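PDB 4D7K: Sam-dependent methyltransferases from Streptomyces davawensis, which transfers two methyl groups from S-adenosylmethionine to 8-amino-8-demethylriboflavin, the last two steps in making the antibiotic roseoflavin. Local coordinates for residues Lys219-Gln224 with Glu228-Arg233; Asp246-Arg251 with Val267-Ala272. All blocks are in the same frame, centred on the assembly; numbering follows the deposited sequence.

Interaction 1: residues Lys219-Gln224 with Glu228-Arg233; sequences KFLASQ and ERVEVR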
# COMPACT_ATOMS: atom_id res chain seq x y z
N LYS A 219 -14.67 -32.10 -8.64
CA LYS A 219 -14.54 -32.17 -7.20
C LYS A 219 -15.31 -31.04 -6.51
O LYS A 219 -16.06 -31.29 -5.57
CB LYS A 219 -13.06 -32.13 -6.79
CG LYS A 219 -12.83 -32.39 -5.30
CD LYS A 219 -11.35 -32.38 -4.94
CE LYS A 219 -10.63 -33.61 -5.48
NZ LYS A 219 -9.23 -33.71 -4.98
N PHE A 220 -15.13 -29.81 -6.99
CA PHE A 220 -15.83 -28.67 -6.40
C PHE A 220 -17.35 -28.82 -6.48
O PHE A 220 -18.05 -28.56 -5.50
CB PHE A 220 -15.43 -27.36 -7.08
CG PHE A 220 -16.28 -26.19 -6.67
CD1 PHE A 220 -16.07 -25.56 -5.45
CD2 PHE A 220 -17.30 -25.72 -7.50
CE1 PHE A 220 -16.86 -24.49 -5.07
CE2 PHE A 220 -18.09 -24.66 -7.12
CZ PHE A 220 -17.87 -24.04 -5.90
N LEU A 221 -17.84 -29.25 -7.64
CA LEU A 221 -19.27 -29.46 -7.81
C LEU A 221 -19.79 -30.57 -6.89
O LEU A 221 -20.93 -30.52 -6.44
CB LEU A 221 -19.59 -29.80 -9.27
CG LEU A 221 -19.39 -28.68 -10.28
CD1 LEU A 221 -19.71 -29.18 -11.68
CD2 LEU A 221 -20.24 -27.47 -9.94
N ALA A 222 -18.94 -31.56 -6.62
CA ALA A 222 -19.33 -32.65 -5.73
C ALA A 222 -19.40 -32.16 -4.29
O ALA A 222 -20.25 -32.59 -3.51
CB ALA A 222 -18.36 -33.82 -5.85
N SER A 223 -18.49 -31.25 -3.93
CA SER A 223 -18.47 -30.67 -2.60
C SER A 223 -19.67 -29.74 -2.38
O SER A 223 -19.95 -29.34 -1.25
CB SER A 223 -17.17 -29.90 -2.36
OG SER A 223 -17.19 -28.64 -3.02
N GLN A 224 -20.35 -29.40 -3.47
CA GLN A 224 -21.55 -28.56 -3.40
C GLN A 224 -22.80 -29.35 -3.77
O GLN A 224 -23.89 -28.78 -3.86
CB GLN A 224 -21.40 -27.34 -4.32
CG GLN A 224 -20.17 -26.48 -4.05
CD GLN A 224 -20.25 -25.71 -2.74
OE1 GLN A 224 -21.12 -24.85 -2.56
NE2 GLN A 224 -19.35 -26.02 -1.82
N GLU A 228 -25.47 -33.48 -10.25
CA GLU A 228 -26.61 -33.90 -11.05
C GLU A 228 -27.30 -32.72 -11.73
O GLU A 228 -28.20 -32.91 -12.56
CB GLU A 228 -27.61 -34.65 -10.17
CG GLU A 228 -28.25 -35.85 -10.84
CD GLU A 228 -27.28 -37.01 -11.03
OE1 GLU A 228 -26.19 -36.99 -10.42
OE2 GLU A 228 -27.60 -37.94 -11.80
N ARG A 229 -26.88 -31.50 -11.41
CA ARG A 229 -27.50 -30.31 -11.96
C ARG A 229 -26.61 -29.59 -12.97
O ARG A 229 -27.07 -28.71 -13.71
CB ARG A 229 -27.90 -29.34 -10.84
CG ARG A 229 -29.03 -29.84 -9.96
CD ARG A 229 -29.30 -28.87 -8.82
NE ARG A 229 -29.67 -27.55 -9.31
CZ ARG A 229 -29.66 -26.44 -8.57
NH1 ARG A 229 -29.30 -26.50 -7.29
NH2 ARG A 229 -30.00 -25.28 -9.10
N VAL A 230 -25.33 -29.97 -13.02
CA VAL A 230 -24.39 -29.35 -13.95
C VAL A 230 -23.74 -30.36 -14.89
O VAL A 230 -23.12 -31.33 -14.45
CB VAL A 230 -23.28 -28.59 -13.21
CG1 VAL A 230 -22.18 -28.18 -14.19
CG2 VAL A 230 -23.84 -27.38 -12.51
N GLU A 231 -23.90 -30.13 -16.18
CA GLU A 231 -23.19 -30.89 -17.20
C GLU A 231 -21.84 -30.23 -17.47
O GLU A 231 -21.77 -29.04 -17.77
CB GLU A 231 -24.02 -30.96 -18.49
CG GLU A 231 -23.29 -31.58 -19.66
CD GLU A 231 -24.07 -31.45 -20.96
OE1 GLU A 231 -25.23 -31.00 -20.91
OE2 GLU A 231 -23.52 -31.80 -22.02
N VAL A 232 -20.77 -31.01 -17.34
CA VAL A 232 -19.42 -30.48 -17.54
C VAL A 232 -18.87 -30.88 -18.90
O VAL A 232 -18.46 -32.02 -19.12
CB VAL A 232 -18.46 -30.99 -16.44
CG1 VAL A 232 -17.08 -30.40 -16.63
CG2 VAL A 232 -19.00 -30.64 -15.06
N ARG A 233 -18.86 -29.92 -19.83
CA ARG A 233 -18.34 -30.16 -21.17
C ARG A 233 -16.91 -29.67 -21.31
O ARG A 233 -16.62 -28.49 -21.10
CB ARG A 233 -19.23 -29.48 -22.21
CG ARG A 233 -20.65 -30.02 -22.26
CD ARG A 233 -21.36 -29.61 -23.53
NE ARG A 233 -22.64 -30.30 -23.68
CZ ARG A 233 -23.40 -30.22 -24.77
NH1 ARG A 233 -23.01 -29.49 -25.81
NH2 ARG A 233 -24.55 -30.88 -24.83
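L221, in the last turn of helix 214-223, and V230, at the start of strand 230-234, bring their CA atoms to 8.0 Å across the short connection 224-229, and no hydrogen bond links the two segments. The contact depends on one methyl group. L221 holds CG anti to its carbonyl carbon (chi1 -68°) and CD1 continues the chain anti to CA, which carries this methyl out from the helix to the strand. There L221 CD1 lies 3.7 Å from V230 CG1, the two side chains crossing at about a right angle, and L221 CD1 is equally 3.7 Å from V232 CG2, which it meets tip to tip. A leucine is long enough to reach from helix to strand, while the compact beta-branched valines suit an extended backbone and present methyls two residues apart on one face. This is the second half of the beta-alpha-beta unit formed by strand 204-209, helix 214-223 and strand 230-234, part of the Rossmann-like fold of class I methyltransferases. V230 also packs against L193 and L197 of helix 191-199, so the aliphatic layer continues beyond L221. Between the valines, E231 directs its side chain to the other face of the sheet. R229 reaches back to hydrogen-bond S203 O and L197 O, tying the entry of the strand to the end of helix 191-199 and to the loop that follows it. On the helix, S223 OG donates to F220 O at 2.6 Å, tilted 20° from the carbonyl plane, so the small serine hydroxyl folds back onto a carbonyl of its own turn. Q224 CG lies 3.8 Å above the plane of the F220 ring, toward its rim, so the aliphatic part of the exposed glutamine lies over one face of the ring.

Interaction 2: residues Asp246-Arg251 with Val267-Ala272; sequences DAYVLR and VRIRQA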
# COMPACT_ATOMS: atom_id res chain seq x y z
N ASP A 246 -31.08 -20.78 -22.15
CA ASP A 246 -31.74 -19.48 -22.23
C ASP A 246 -30.90 -18.40 -21.55
O ASP A 246 -31.31 -17.23 -21.49
CB ASP A 246 -33.14 -19.54 -21.61
CG ASP A 246 -33.14 -20.08 -20.20
OD1 ASP A 246 -32.24 -20.87 -19.86
OD2 ASP A 246 -34.06 -19.73 -19.43
N ALA A 247 -29.73 -18.78 -21.06
CA ALA A 247 -28.79 -17.82 -20.48
C ALA A 247 -27.35 -18.26 -20.72
O ALA A 247 -26.94 -19.33 -20.28
CB ALA A 247 -29.05 -17.65 -18.99
N TYR A 248 -26.60 -17.43 -21.44
CA TYR A 248 -25.19 -17.69 -21.70
C TYR A 248 -24.34 -16.66 -20.98
O TYR A 248 -24.59 -15.46 -21.08
CB TYR A 248 -24.90 -17.67 -23.20
CG TYR A 248 -25.48 -18.85 -23.94
CD1 TYR A 248 -26.83 -18.89 -24.26
CD2 TYR A 248 -24.68 -19.92 -24.32
CE1 TYR A 248 -27.36 -19.97 -24.93
CE2 TYR A 248 -25.21 -21.00 -25.00
CZ TYR A 248 -26.55 -21.02 -25.30
OH TYR A 248 -27.09 -22.09 -25.98
N VAL A 249 -23.32 -17.12 -20.26
CA VAL A 249 -22.51 -16.24 -19.42
C VAL A 249 -21.04 -16.23 -19.85
O VAL A 249 -20.41 -17.28 -19.95
CB VAL A 249 -22.61 -16.65 -17.94
CG1 VAL A 249 -21.79 -15.70 -17.08
CG2 VAL A 249 -24.07 -16.69 -17.49
N LEU A 250 -20.52 -15.04 -20.11
CA LEU A 250 -19.11 -14.85 -20.45
C LEU A 250 -18.41 -14.00 -19.39
O LEU A 250 -18.55 -12.78 -19.38
CB LEU A 250 -18.97 -14.18 -21.82
CG LEU A 250 -19.13 -15.06 -23.05
CD1 LEU A 250 -19.23 -14.19 -24.29
CD2 LEU A 250 -17.97 -16.02 -23.15
N ARG A 251 -17.67 -14.65 -18.50
CA ARG A 251 -17.06 -13.94 -17.38
C ARG A 251 -15.54 -13.87 -17.49
O ARG A 251 -14.83 -14.84 -17.26
CB ARG A 251 -17.46 -14.61 -16.06
CG ARG A 251 -17.31 -16.12 -16.03
CD ARG A 251 -17.84 -16.70 -14.72
NE ARG A 251 -17.06 -17.85 -14.26
CZ ARG A 251 -16.04 -17.76 -13.41
NH1 ARG A 251 -15.67 -16.58 -12.93
NH2 ARG A 251 -15.39 -18.86 -13.04
N VAL A 267 -20.66 -15.13 -32.47
CA VAL A 267 -21.52 -15.63 -33.54
C VAL A 267 -21.95 -17.07 -33.25
O VAL A 267 -23.10 -17.45 -33.47
CB VAL A 267 -20.83 -15.56 -34.92
CG1 VAL A 267 -21.61 -16.34 -35.97
CG2 VAL A 267 -20.67 -14.12 -35.37
N ARG A 268 -21.01 -17.87 -32.73
CA ARG A 268 -21.29 -19.25 -32.37
C ARG A 268 -22.28 -19.35 -31.21
O ARG A 268 -23.14 -20.23 -31.19
CB ARG A 268 -19.99 -19.98 -32.00
CG ARG A 268 -19.20 -20.47 -33.21
CD ARG A 268 -19.89 -21.66 -33.87
NE ARG A 268 -19.96 -22.82 -32.98
CZ ARG A 268 -21.06 -23.21 -32.34
NH1 ARG A 268 -22.20 -22.55 -32.51
NH2 ARG A 268 -21.03 -24.28 -31.55
N ILE A 269 -22.16 -18.44 -30.25
CA ILE A 269 -23.13 -18.38 -29.16
C ILE A 269 -24.49 -17.98 -29.71
O ILE A 269 -25.51 -18.56 -29.35
CB ILE A 269 -22.69 -17.37 -28.08
CG1 ILE A 269 -21.39 -17.84 -27.42
CG2 ILE A 269 -23.78 -17.21 -27.02
CD1 ILE A 269 -20.81 -16.85 -26.43
N ARG A 270 -24.49 -17.01 -30.62
CA ARG A 270 -25.72 -16.47 -31.19
C ARG A 270 -26.60 -17.54 -31.85
O ARG A 270 -27.82 -17.51 -31.72
CB ARG A 270 -25.39 -15.39 -32.22
CG ARG A 270 -26.60 -14.81 -32.92
CD ARG A 270 -27.57 -14.15 -31.95
NE ARG A 270 -28.78 -13.71 -32.63
CZ ARG A 270 -29.87 -14.46 -32.76
NH1 ARG A 270 -29.91 -15.68 -32.24
NH2 ARG A 270 -30.93 -13.99 -33.40
N GLN A 271 -25.97 -18.48 -32.55
CA GLN A 271 -26.74 -19.51 -33.25
C GLN A 271 -27.08 -20.69 -32.34
O GLN A 271 -27.83 -21.58 -32.72
CB GLN A 271 -25.97 -20.00 -34.49
CG GLN A 271 -24.57 -20.51 -34.22
CD GLN A 271 -23.83 -20.86 -35.50
OE1 GLN A 271 -22.73 -21.43 -35.46
NE2 GLN A 271 -24.43 -20.53 -36.64
N ALA A 272 -26.52 -20.69 -31.13
CA ALA A 272 -26.82 -21.73 -30.14
C ALA A 272 -28.01 -21.34 -29.27
O ALA A 272 -28.58 -22.17 -28.56
CB ALA A 272 -25.59 -22.00 -29.28
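Y248 is the first residue of strand 247-251 to meet the 267-272 segment, and its CA is nearest that of I269, at 7.8 Å. The two side chains slide past each other in opposite directions, with I269 CG2 3.9 Å from Y248 CG. This methyl makes an off-centre CH-pi contact, 4.3 Å from the ring centroid and 28° off the ring normal. Farther out, Y248 OH is 3.6 Å from CB of A272, a small residue whose methyl lies beside the hydroxyl. The oxygen also comes near A272 O, but its hydrogen bond goes to P242 O, so a tyrosine can be buried here with its polar end satisfied. V249, next along, turns to the opposite face of the sheet and packs on F192 of helix 191-199. L250 returns to the first face, and its CD1 meets I269 CD1 tip to tip at 3.8 Å. The branching of isoleucine serves both partners: CG1 stands anti to the carbonyl carbon (chi1 -64°) and carries CD1 on to L250, while CG2 is left for the tyrosine. R251, at the end of the strand, hydrogen-bonds G187 O. Helix 259-270 is the connecting helix of a beta-alpha-beta unit in the Rossmann-like domain, and its last turn is held at the far side by R270, bonded to G274 O and G324 O. Strand 247-251 runs between strands 181-185 and 280-285, with helix 259-270 over one face and helix 191-199 against the other, and L281 of strand 280-285 touches both Y248 and L250.

In the fold
Both contacts belong to the methyltransferase domain and reach the same seven-stranded mixed sheet, with interaction 1 complete before interaction 2 begins. Their centres are 20 Å apart and their nearest atoms about 8 Å, without touching. Strand 230-234 lies at an edge of the sheet within the chain, and strand 247-251 lies in its interior, with strands 204-209 and 181-185 between them. Helix 191-199 touches both V230 and V249, whereas helix 259-270 covers the other face. Together the contacts therefore attach helices to both faces. The chain between the two strands carries G235, D236 and F237, predicted to bind S-adenosylmethionine.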